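Local coordinates for protein homoprotocatechuate 2,3-dioxygenase (PDB 4Z6M) that opens the aromatic ring of homoprotocatechuate with molecular oxygen, acting as an iron(II)-dependent 2,3-dioxygenase with a facial triad of two histidines and one carboxylate, at residues E85-A90 / T101-D106; A115-D120 / P125-F130; Q291-W296 / P302-E307. The protein carries 1 engineered substitution. One frame throughout, in Å; residues are numbered along the deposited sequence.

Interaction 1 of 3, residues E85-A90 / T101-D106; sequences EDVDKA and TERRKD
D88 and R103 form a salt bridge from helix 84-96 to strand 101-104. The guanidinium arrives end-on, and both of its terminal nitrogens grip a single carboxylate oxygen. R103 NH2 is 2.9 Å from D88 OD1. R103 NH1 is 3.0 Å from the same OD1. Neither bond is straight; the one from NH2 has an N-H...O angle of 149°. OD1 lies in the plane of the guanidinium, yet the carboxylate is turned 50° against that plane. NH1 reaches OD1 on its anti side, slightly out of the carboxylate plane, while NH2 comes from above the carboxylate. Both approach from the same face of it.

V87 supplies the apolar half of the contact. Its CG1 methyl covers one face of the guanidinium, displaced toward the rim, with CG1 3.5 Å from R103 NE. CG1 stands anti to the V87 backbone N, and this carries it toward the strand. R103 meets it with a chain bent at chi2 (86°). D88 starts out pointing away from the strand, and its carboxylate reaches back.

Further partners fix the arginine. R103 NH1 also bridges to E91, and R103 NH2 to D114. Three carboxylates thus surround one guanidinium, which would be expected to stabilise its positive charge. V87 also rests on V81 and L116. Along the strand, R104 grips E102 side-on. R104 NE and R104 NH2 each lie 2.8 Å from E102 OE2.

Strand 101-104 is an outermost strand of its sheet within this chain. Helix 84-96 packs on the part of that sheet made by strands 73-81, 125-129, 115-119 and 101-104, a helix-on-sheet layer of the glyoxalase/dioxygenase (vicinal oxygen chelate) fold.

Interaction 2 of 3, residues A115-D120 / P125-F130; sequences ALRVED and PYEFFF
V118 fits one methyl into the notch between Y126 and F128. V118 CG2 sits 3.8 Å from Y126 CB. The same CG2 lies 4.3 Å from F128 CE2, at the edge of that ring and near its plane. With chi1 at -52°, CG2 falls between the backbone N and the carbonyl carbon, while CG1 lies beside the backbone N, anti to the carbonyl carbon. L116 touches the same side of the ring one atom further in, L116 CD2 to F128 CD2 being 4.5 Å. Helix 84-96 closes over this face of the sheet, A90 meeting L116 and Y94 meeting V118 and Y126.

Strands 115-119 and 125-129 form an antiparallel beta hairpin. L116 with F128 and V118 with Y126 are hydrogen-bonded pairs. R117 with E127 is a non-hydrogen-bonded pair.

On the opposite face the small A115 leaves a hollow that the E127 carboxylate fills, with A115 CB 3.8 Å from E127 CD. The extended R117 chain lies beside it, R117 CG being 3.8 Å from E127 CB. R117 NE makes a salt bridge to E127 OE1 at 2.7 Å, with an N-H...O angle of 161°. It meets OE1 on the anti side, 31° out of the carboxylate plane, and R117 NH2 adds a weak second bond. E127 OE2 takes Y20 OH, and R117 NH2 bridges to E22.

At the turn end, D120 places OD2 over the centre of the Y126 ring, 3.7 Å from Y126 CE2. A water donates to D120 OD2 and more weakly to Y126 OH. Y169 also bonds D120 OD2, and Q158 bonds Y126 OH.

Interaction 3 of 3, residues Q291-W296 / P302-E307; sequences QRRDWW and PSWYTE
The R293 guanidinium has the W304 indole over one face, offset toward the rim. The two planes stand 50° apart, so this is a tilted cover and not a flat stack. R293 NH1 comes closest, 3.3 Å from W304 CH2. Y305 meets the same arginine differently. R293 NE lies at the edge of the Y305 ring, 4.0 Å from Y305 CE1, with the planes 77° apart. R293 CD also touches the phenol oxygen, Y305 OH, at 3.5 Å.

R292 has R293 CG over one face of its guanidinium and a water in plane at its edge. Its extended chain brings it to Y305 from the opposite direction, with guanidinium and ring only 5° from parallel. R292 NH2 and Y305 OH are 3.1 Å apart, but the angle is too poor for a hydrogen bond. The water joins them instead, 3.0 Å from R292 NH2 and 2.7 Å from Y305 OH. E329 OE2 takes salt bridges from R292 NH2 and R293 NE, pairing the two arginines on one carboxylate.

The W304 side chain lies about 6 Å from the iron(II) ion, which places the contact beside the metal site. Helix 302-306 packs through Y305 on L330 of helix 329-333. The 291-296 loop follows strand 283-286, meeting W285 there, and the backbones of W295 and R247 on strand 244-247 are hydrogen-bonded.

In the fold
From the N terminus, the contacts come in series; none nests or crosses. Interaction 1 closes a ten-residue span, the rest of helix 84-96 and the turn into strand 101-104. Interaction 2 follows after a short loop and closes a four-residue hairpin turn. The two touch: E102 N to R117 O (2.8 Å) and R104 N to A115 O (2.9 Å) join strands 101-104 and 115-119. Together they tie helix 84-96 to three strands at one end of the sheet. Interaction 3 comes much later in the chain, after strand 283-286, and closes a five-residue link. Its centre is about 30 Å from that of interaction 2, on the opposite side of the chain's centre.

Interaction 1 of 3, residues E85-A90 / T101-D106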
loop_
_atom_site.group_PDB
_atom_site.type_symbol
_atom_site.label_atom_id
_atom_site.label_comp_id
_atom_site.label_asym_id
_atom_site.label_seq_id
_atom_site.Cartn_x
_atom_site.Cartn_y
_atom_site.Cartn_z
ATOM N N GLU A 85 -3.660 -39.342 -15.834
ATOM C CA GLU A 85 -2.964 -39.948 -16.963
ATOM C C GLU A 85 -1.640 -39.235 -17.279
ATOM O O GLU A 85 -0.721 -39.827 -17.848
ATOM C CB GLU A 85 -3.898 -39.935 -18.182
ATOM C CG GLU A 85 -5.113 -40.866 -18.050
ATOM C CD GLU A 85 -6.285 -40.365 -17.182
ATOM O OE1 GLU A 85 -7.128 -41.231 -16.823
ATOM O OE2 GLU A 85 -6.397 -39.150 -16.860
ATOM N N ASP A 86 -1.519 -37.966 -16.874
ATOM C CA ASP A 86 -0.258 -37.255 -17.045
ATOM C C ASP A 86 0.848 -37.793 -16.149
ATOM O O ASP A 86 2.022 -37.607 -16.461
ATOM C CB ASP A 86 -0.434 -35.749 -16.839
ATOM C CG ASP A 86 -1.137 -35.095 -18.003
ATOM O OD1 ASP A 86 -0.535 -35.061 -19.100
ATOM O OD2 ASP A 86 -2.267 -34.603 -17.816
ATOM N N VAL A 87 0.502 -38.473 -15.058
ATOM C CA VAL A 87 1.544 -39.128 -14.258
ATOM C C VAL A 87 2.146 -40.305 -15.041
ATOM O O VAL A 87 3.378 -40.464 -15.065
ATOM C CB VAL A 87 1.039 -39.528 -12.854
ATOM C CG1 VAL A 87 2.161 -40.130 -12.017
ATOM C CG2 VAL A 87 0.432 -38.312 -12.144
ATOM N N ASP A 88 1.291 -41.080 -15.714
ATOM C CA ASP A 88 1.763 -42.115 -16.645
ATOM C C ASP A 88 2.622 -41.509 -17.756
ATOM O O ASP A 88 3.663 -42.063 -18.099
ATOM C CB ASP A 88 0.604 -42.880 -17.293
ATOM C CG ASP A 88 -0.232 -43.636 -16.304
ATOM O OD1 ASP A 88 0.341 -44.225 -15.371
ATOM O OD2 ASP A 88 -1.468 -43.675 -16.514
ATOM N N LYS A 89 2.189 -40.381 -18.323
ATOM C CA LYS A 89 2.991 -39.725 -19.360
ATOM C C LYS A 89 4.353 -39.318 -18.826
ATOM O O LYS A 89 5.364 -39.482 -19.504
ATOM C CB LYS A 89 2.267 -38.534 -19.968
ATOM C CG LYS A 89 1.071 -38.963 -20.812
ATOM C CD LYS A 89 0.073 -37.862 -21.053
ATOM C CE LYS A 89 0.528 -36.924 -22.139
ATOM N NZ LYS A 89 -0.478 -36.940 -23.250
ATOM N N ALA A 90 4.390 -38.793 -17.604
ATOM C CA ALA A 90 5.667 -38.390 -17.009
ATOM C C ALA A 90 6.611 -39.588 -16.827
ATOM O O ALA A 90 7.813 -39.514 -17.109
ATOM C CB ALA A 90 5.449 -37.676 -15.681
ATOM N N THR A 101 13.375 -43.497 -12.171
ATOM C CA THR A 101 12.038 -43.134 -11.784
ATOM C C THR A 101 11.596 -44.011 -10.625
ATOM O O THR A 101 12.037 -45.153 -10.477
ATOM C CB THR A 101 11.049 -43.261 -12.954
ATOM O OG1 THR A 101 10.924 -44.625 -13.363
ATOM C CG2 THR A 101 11.519 -42.440 -14.147
ATOM N N GLU A 102 10.694 -43.465 -9.814
ATOM C CA GLU A 102 10.052 -44.222 -8.760
ATOM C C GLU A 102 8.601 -43.762 -8.656
ATOM O O GLU A 102 8.343 -42.567 -8.519
ATOM C CB GLU A 102 10.761 -44.014 -7.416
ATOM C CG GLU A 102 10.108 -44.837 -6.316
ATOM C CD GLU A 102 10.825 -44.802 -4.979
ATOM O OE1 GLU A 102 11.913 -44.171 -4.890
ATOM O OE2 GLU A 102 10.273 -45.410 -4.019
ATOM N N ARG A 103 7.685 -44.727 -8.731
ATOM C CA ARG A 103 6.248 -44.443 -8.755
ATOM C C ARG A 103 5.606 -45.013 -7.486
ATOM O O ARG A 103 5.784 -46.205 -7.182
ATOM C CB ARG A 103 5.640 -45.116 -9.989
ATOM C CG ARG A 103 4.139 -44.981 -10.141
ATOM C CD ARG A 103 3.813 -43.694 -10.833
ATOM N NE ARG A 103 2.409 -43.541 -11.211
ATOM C CZ ARG A 103 1.886 -43.708 -12.426
ATOM N NH1 ARG A 103 2.613 -44.109 -13.459
ATOM N NH2 ARG A 103 0.597 -43.466 -12.613
ATOM N N ARG A 104 4.832 -44.184 -6.766
ATOM C CA ARG A 104 4.079 -44.685 -5.612
ATOM C C ARG A 104 2.626 -44.276 -5.705
ATOM O O ARG A 104 2.301 -43.080 -5.689
ATOM C CB ARG A 104 4.691 -44.136 -4.337
ATOM C CG ARG A 104 6.091 -44.674 -4.103
ATOM C CD ARG A 104 6.537 -44.433 -2.696
ATOM N NE ARG A 104 7.959 -44.686 -2.526
ATOM C CZ ARG A 104 8.639 -44.406 -1.409
ATOM N NH1 ARG A 104 8.014 -43.903 -0.340
ATOM N NH2 ARG A 104 9.947 -44.629 -1.359
ATOM N N LYS A 105 1.749 -45.268 -5.781
ATOM C CA LYS A 105 0.327 -45.035 -5.988
ATOM C C LYS A 105 -0.325 -44.259 -4.849
ATOM O O LYS A 105 -1.347 -43.604 -5.069
ATOM C CB LYS A 105 -0.419 -46.355 -6.221
ATOM C CG LYS A 105 -0.558 -47.193 -4.966
ATOM C CD LYS A 105 -1.014 -48.617 -5.257
ATOM C CE LYS A 105 -2.241 -48.658 -6.153
ATOM N NZ LYS A 105 -3.393 -47.869 -5.620
ATOM N N ASP A 106 0.260 -44.332 -3.656
ATOM C CA ASP A 106 -0.267 -43.630 -2.495
ATOM C C ASP A 106 0.658 -42.514 -2.033
ATOM O O ASP A 106 0.489 -42.004 -0.932
ATOM C CB ASP A 106 -0.538 -44.613 -1.343
ATOM C CG ASP A 106 -1.663 -45.589 -1.666
ATOM O OD1 ASP A 106 -2.677 -45.172 -2.274
ATOM O OD2 ASP A 106 -1.533 -46.776 -1.308
#

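Interaction 2 of 3, residues A115-D120 / P125-F130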
loop_
_atom_site.group_PDB
_atom_site.type_symbol
_atom_site.label_atom_id
_atom_site.label_comp_id
_atom_site.label_asym_id
_atom_site.label_seq_id
_atom_site.Cartn_x
_atom_site.Cartn_y
_atom_site.Cartn_z
ATOM N N ALA A 115 2.041 -40.650 -7.394
ATOM C CA ALA A 115 3.124 -39.696 -7.628
ATOM C C ALA A 115 4.324 -40.386 -8.247
ATOM O O ALA A 115 4.641 -41.519 -7.897
ATOM C CB ALA A 115 3.535 -39.001 -6.344
ATOM N N LEU A 116 4.986 -39.673 -9.154
ATOM C CA LEU A 116 6.244 -40.117 -9.755
ATOM C C LEU A 116 7.351 -39.184 -9.307
ATOM O O LEU A 116 7.258 -37.971 -9.537
ATOM C CB LEU A 116 6.127 -40.066 -11.270
ATOM C CG LEU A 116 7.399 -40.463 -12.024
ATOM C CD1 LEU A 116 7.518 -41.979 -12.029
ATOM C CD2 LEU A 116 7.391 -39.890 -13.419
ATOM N N ARG A 117 8.410 -39.740 -8.732
ATOM C CA ARG A 117 9.638 -38.992 -8.546
ATOM C C ARG A 117 10.692 -39.489 -9.499
ATOM O O ARG A 117 10.739 -40.689 -9.833
ATOM C CB ARG A 117 10.116 -39.066 -7.101
ATOM C CG ARG A 117 9.230 -38.225 -6.193
ATOM C CD ARG A 117 9.740 -38.101 -4.774
ATOM N NE ARG A 117 8.813 -37.280 -4.003
ATOM C CZ ARG A 117 9.034 -36.818 -2.774
ATOM N NH1 ARG A 117 10.151 -37.110 -2.122
ATOM N NH2 ARG A 117 8.117 -36.047 -2.188
ATOM N N VAL A 118 11.521 -38.548 -9.954
ATOM C CA VAL A 118 12.553 -38.845 -10.939
ATOM C C VAL A 118 13.836 -38.147 -10.550
ATOM O O VAL A 118 13.800 -37.089 -9.932
ATOM C CB VAL A 118 12.133 -38.458 -12.359
ATOM C CG1 VAL A 118 10.791 -39.052 -12.710
ATOM C CG2 VAL A 118 12.080 -36.961 -12.538
ATOM N N GLU A 119 14.970 -38.765 -10.880
ATOM C CA GLU A 119 16.247 -38.062 -10.935
ATOM C C GLU A 119 16.425 -37.539 -12.348
ATOM O O GLU A 119 16.708 -38.307 -13.274
ATOM C CB GLU A 119 17.405 -39.000 -10.569
ATOM C CG GLU A 119 17.383 -39.432 -9.126
ATOM C CD GLU A 119 18.387 -40.533 -8.785
ATOM O OE1 GLU A 119 19.317 -40.793 -9.594
ATOM O OE2 GLU A 119 18.227 -41.141 -7.693
ATOM N N ASP A 120 16.203 -36.240 -12.529
ATOM C CA ASP A 120 16.045 -35.714 -13.883
ATOM C C ASP A 120 17.423 -35.543 -14.533
ATOM O O ASP A 120 18.462 -35.775 -13.877
ATOM C CB ASP A 120 15.162 -34.462 -13.901
ATOM C CG ASP A 120 15.916 -33.151 -13.765
ATOM O OD1 ASP A 120 17.084 -33.072 -13.314
ATOM O OD2 ASP A 120 15.260 -32.137 -14.112
ATOM N N PRO A 125 15.640 -33.811 -8.148
ATOM C CA PRO A 125 14.555 -34.707 -7.761
ATOM C C PRO A 125 13.228 -34.014 -8.055
ATOM O O PRO A 125 12.721 -33.245 -7.225
ATOM C CB PRO A 125 14.791 -34.916 -6.267
ATOM C CG PRO A 125 15.459 -33.672 -5.814
ATOM C CD PRO A 125 16.279 -33.175 -6.981
ATOM N N TYR A 126 12.673 -34.294 -9.218
ATOM C CA TYR A 126 11.357 -33.780 -9.594
ATOM C C TYR A 126 10.271 -34.758 -9.170
ATOM O O TYR A 126 10.457 -35.972 -9.280
ATOM C CB TYR A 126 11.272 -33.569 -11.102
ATOM C CG TYR A 126 11.804 -32.265 -11.674
ATOM C CD1 TYR A 126 12.563 -31.359 -10.934
ATOM C CD2 TYR A 126 11.470 -31.919 -12.968
ATOM C CE1 TYR A 126 12.967 -30.140 -11.493
ATOM C CE2 TYR A 126 11.877 -30.715 -13.532
ATOM C CZ TYR A 126 12.632 -29.832 -12.794
ATOM O OH TYR A 126 12.994 -28.625 -13.344
ATOM N N GLU A 127 9.122 -34.229 -8.717
ATOM C CA GLU A 127 7.917 -35.039 -8.556
ATOM C C GLU A 127 6.811 -34.522 -9.481
ATOM O O GLU A 127 6.659 -33.318 -9.647
ATOM C CB GLU A 127 7.399 -35.026 -7.111
ATOM C CG GLU A 127 6.162 -35.911 -6.919
ATOM C CD GLU A 127 5.660 -35.948 -5.486
ATOM O OE1 GLU A 127 6.232 -36.723 -4.657
ATOM O OE2 GLU A 127 4.704 -35.195 -5.189
ATOM N N PHE A 128 6.046 -35.446 -10.043
ATOM C CA PHE A 128 4.827 -35.156 -10.776
ATOM C C PHE A 128 3.687 -35.914 -10.128
ATOM O O PHE A 128 3.789 -37.122 -9.856
ATOM C CB PHE A 128 4.977 -35.582 -12.224
ATOM C CG PHE A 128 6.110 -34.896 -12.918
ATOM C CD1 PHE A 128 5.924 -33.645 -13.481
ATOM C CD2 PHE A 128 7.386 -35.446 -12.908
ATOM C CE1 PHE A 128 6.975 -32.971 -14.071
ATOM C CE2 PHE A 128 8.444 -34.780 -13.502
ATOM C CZ PHE A 128 8.235 -33.545 -14.088
ATOM N N PHE A 129 2.596 -35.202 -9.884
ATOM C CA PHE A 129 1.407 -35.806 -9.258
ATOM C C PHE A 129 0.175 -35.059 -9.761
ATOM O O PHE A 129 0.286 -33.881 -10.143
ATOM C CB PHE A 129 1.485 -35.733 -7.729
ATOM C CG PHE A 129 1.260 -34.343 -7.190
ATOM C CD1 PHE A 129 2.315 -33.463 -7.079
ATOM C CD2 PHE A 129 -0.029 -33.894 -6.891
ATOM C CE1 PHE A 129 2.100 -32.158 -6.657
ATOM C CE2 PHE A 129 -0.242 -32.593 -6.457
ATOM C CZ PHE A 129 0.819 -31.731 -6.338
ATOM N N PHE A 130 -0.971 -35.740 -9.744
ATOM C CA PHE A 130 -2.280 -35.090 -9.870
ATOM C C PHE A 130 -3.058 -35.127 -8.543
ATOM O O PHE A 130 -3.493 -34.078 -8.039
ATOM C CB PHE A 130 -3.126 -35.718 -10.976
ATOM C CG PHE A 130 -4.529 -35.212 -10.976
ATOM C CD1 PHE A 130 -4.820 -33.980 -11.522
ATOM C CD2 PHE A 130 -5.532 -35.920 -10.327
ATOM C CE1 PHE A 130 -6.105 -33.484 -11.467
ATOM C CE2 PHE A 130 -6.817 -35.443 -10.283
ATOM C CZ PHE A 130 -7.103 -34.219 -10.845
HETATM O O HOH W 1 15.607 -29.463 -14.052
#

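Interaction 3 of 3, residues Q291-W296 / P302-E307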
loop_
_atom_site.group_PDB
_atom_site.type_symbol
_atom_site.label_atom_id
_atom_site.label_comp_id
_atom_site.label_asym_id
_atom_site.label_seq_id
_atom_site.Cartn_x
_atom_site.Cartn_y
_atom_site.Cartn_z
ATOM N N GLN A 291 20.859 -2.936 -14.070
ATOM C CA GLN A 291 19.441 -2.940 -13.703
ATOM C C GLN A 291 18.732 -4.275 -13.933
ATOM O O GLN A 291 17.522 -4.370 -13.720
ATOM C CB GLN A 291 18.677 -1.796 -14.396
ATOM C CG GLN A 291 19.203 -0.417 -14.036
ATOM C CD GLN A 291 18.387 0.789 -14.519
ATOM O OE1 GLN A 291 18.805 1.925 -14.325
ATOM N NE2 GLN A 291 17.277 0.559 -15.179
ATOM N N ARG A 292 19.474 -5.315 -14.323
ATOM C CA ARG A 292 18.816 -6.551 -14.736
ATOM C C ARG A 292 18.298 -7.348 -13.531
ATOM O O ARG A 292 17.277 -8.003 -13.652
ATOM C CB ARG A 292 19.741 -7.416 -15.575
ATOM C CG ARG A 292 20.796 -8.159 -14.744
ATOM C CD ARG A 292 22.044 -8.624 -15.497
ATOM N NE ARG A 292 22.923 -9.314 -14.561
ATOM C CZ ARG A 292 23.661 -8.679 -13.665
ATOM N NH1 ARG A 292 23.720 -7.357 -13.658
ATOM N NH2 ARG A 292 24.370 -9.369 -12.788
ATOM N N ARG A 293 19.042 -7.355 -12.417
ATOM C CA ARG A 293 18.661 -8.182 -11.259
ATOM C C ARG A 293 17.990 -7.343 -10.175
ATOM O O ARG A 293 16.964 -7.741 -9.610
ATOM C CB ARG A 293 19.886 -8.927 -10.719
ATOM C CG ARG A 293 20.261 -10.116 -11.594
ATOM C CD ARG A 293 21.126 -11.127 -10.889
ATOM N NE ARG A 293 21.421 -12.288 -11.729
ATOM C CZ ARG A 293 20.639 -13.344 -11.882
ATOM N NH1 ARG A 293 19.455 -13.421 -11.302
ATOM N NH2 ARG A 293 21.057 -14.360 -12.614
ATOM N N ASP A 294 18.566 -6.174 -9.917
ATOM C CA ASP A 294 17.932 -5.111 -9.140
ATOM C C ASP A 294 17.788 -3.907 -10.053
ATOM O O ASP A 294 18.782 -3.308 -10.477
ATOM C CB ASP A 294 18.723 -4.764 -7.876
ATOM C CG ASP A 294 17.943 -3.875 -6.982
ATOM O OD1 ASP A 294 17.057 -4.403 -6.248
ATOM O OD2 ASP A 294 18.132 -2.652 -7.051
ATOM N N TRP A 295 16.536 -3.554 -10.328
ATOM C CA TRP A 295 16.200 -2.474 -11.253
ATOM C C TRP A 295 16.715 -1.119 -10.772
ATOM O O TRP A 295 16.929 -0.201 -11.569
ATOM C CB TRP A 295 14.674 -2.443 -11.354
ATOM C CG TRP A 295 14.033 -1.434 -12.240
ATOM C CD1 TRP A 295 13.118 -0.503 -11.870
ATOM C CD2 TRP A 295 14.128 -1.363 -13.677
ATOM N NE1 TRP A 295 12.653 0.186 -12.965
ATOM C CE2 TRP A 295 13.279 -0.308 -14.091
ATOM C CE3 TRP A 295 14.887 -2.036 -14.643
ATOM C CZ2 TRP A 295 13.122 0.028 -15.432
ATOM C CZ3 TRP A 295 14.744 -1.659 -15.994
ATOM C CH2 TRP A 295 13.873 -0.635 -16.355
ATOM N N TRP A 296 16.894 -0.991 -9.460
ATOM C CA TRP A 296 17.385 0.232 -8.827
ATOM C C TRP A 296 18.899 0.290 -8.772
ATOM O O TRP A 296 19.474 1.262 -8.255
ATOM C CB TRP A 296 16.791 0.366 -7.436
ATOM C CG TRP A 296 15.307 0.171 -7.382
ATOM C CD1 TRP A 296 14.378 0.428 -8.367
ATOM C CD2 TRP A 296 14.569 -0.347 -6.267
ATOM N NE1 TRP A 296 13.118 0.127 -7.911
ATOM C CE2 TRP A 296 13.206 -0.333 -6.624
ATOM C CE3 TRP A 296 14.923 -0.755 -4.982
ATOM C CZ2 TRP A 296 12.214 -0.766 -5.760
ATOM C CZ3 TRP A 296 13.949 -1.195 -4.137
ATOM C CH2 TRP A 296 12.616 -1.219 -4.528
ATOM N N PRO A 302 27.236 -11.172 -2.807
ATOM C CA PRO A 302 28.027 -12.268 -3.404
ATOM C C PRO A 302 27.512 -13.666 -3.043
ATOM O O PRO A 302 27.567 -14.580 -3.870
ATOM C CB PRO A 302 29.447 -12.019 -2.882
ATOM C CG PRO A 302 29.335 -10.943 -1.864
ATOM C CD PRO A 302 28.063 -10.205 -2.076
ATOM N N SER A 303 26.986 -13.824 -1.823
ATOM C CA SER A 303 26.415 -15.114 -1.436
ATOM C C SER A 303 25.283 -15.570 -2.343
ATOM O O SER A 303 25.027 -16.771 -2.448
ATOM C CB SER A 303 25.937 -15.104 0.014
ATOM O OG SER A 303 24.889 -14.173 0.218
ATOM N N TRP A 304 24.577 -14.621 -2.955
ATOM C CA TRP A 304 23.515 -14.957 -3.887
ATOM C C TRP A 304 24.050 -15.780 -5.052
ATOM O O TRP A 304 23.372 -16.670 -5.557
ATOM C CB TRP A 304 22.798 -13.668 -4.372
ATOM C CG TRP A 304 21.401 -13.910 -4.849
ATOM C CD1 TRP A 304 20.273 -13.903 -4.090
ATOM C CD2 TRP A 304 20.984 -14.271 -6.170
ATOM N NE1 TRP A 304 19.179 -14.207 -4.853
ATOM C CE2 TRP A 304 19.581 -14.441 -6.133
ATOM C CE3 TRP A 304 21.656 -14.476 -7.383
ATOM C CZ2 TRP A 304 18.853 -14.819 -7.245
ATOM C CZ3 TRP A 304 20.939 -14.858 -8.477
ATOM C CH2 TRP A 304 19.552 -15.020 -8.412
ATOM N N TYR A 305 25.273 -15.479 -5.479
ATOM C CA TYR A 305 25.873 -16.218 -6.566
ATOM C C TYR A 305 26.586 -17.492 -6.151
ATOM O O TYR A 305 26.815 -18.338 -7.004
ATOM C CB TYR A 305 26.881 -15.340 -7.303
ATOM C CG TYR A 305 26.252 -14.196 -8.063
ATOM C CD1 TYR A 305 25.305 -14.424 -9.048
ATOM C CD2 TYR A 305 26.616 -12.875 -7.799
ATOM C CE1 TYR A 305 24.727 -13.380 -9.748
ATOM C CE2 TYR A 305 26.058 -11.813 -8.508
ATOM C CZ TYR A 305 25.104 -12.081 -9.493
ATOM O OH TYR A 305 24.541 -11.047 -10.225
ATOM N N THR A 306 27.024 -17.603 -4.900
ATOM C CA THR A 306 27.877 -18.708 -4.485
ATOM C C THR A 306 27.167 -19.786 -3.668
ATOM O O THR A 306 27.590 -20.952 -3.694
ATOM C CB THR A 306 29.106 -18.201 -3.709
ATOM O OG1 THR A 306 28.721 -17.615 -2.462
ATOM C CG2 THR A 306 29.882 -17.188 -4.523
ATOM N N GLU A 307 26.131 -19.408 -2.923
ATOM C CA GLU A 307 25.500 -20.327 -1.966
ATOM C C GLU A 307 24.180 -20.843 -2.492
ATOM O O GLU A 307 23.409 -20.079 -3.084
ATOM C CB GLU A 307 25.275 -19.653 -0.624
ATOM C CG GLU A 307 26.497 -18.964 -0.086
ATOM C CD GLU A 307 27.675 -19.915 0.031
ATOM O OE1 GLU A 307 27.536 -20.886 0.798
ATOM O OE2 GLU A 307 28.719 -19.706 -0.630
HETATM O O HOH W 2 25.899 -8.690 -10.334
#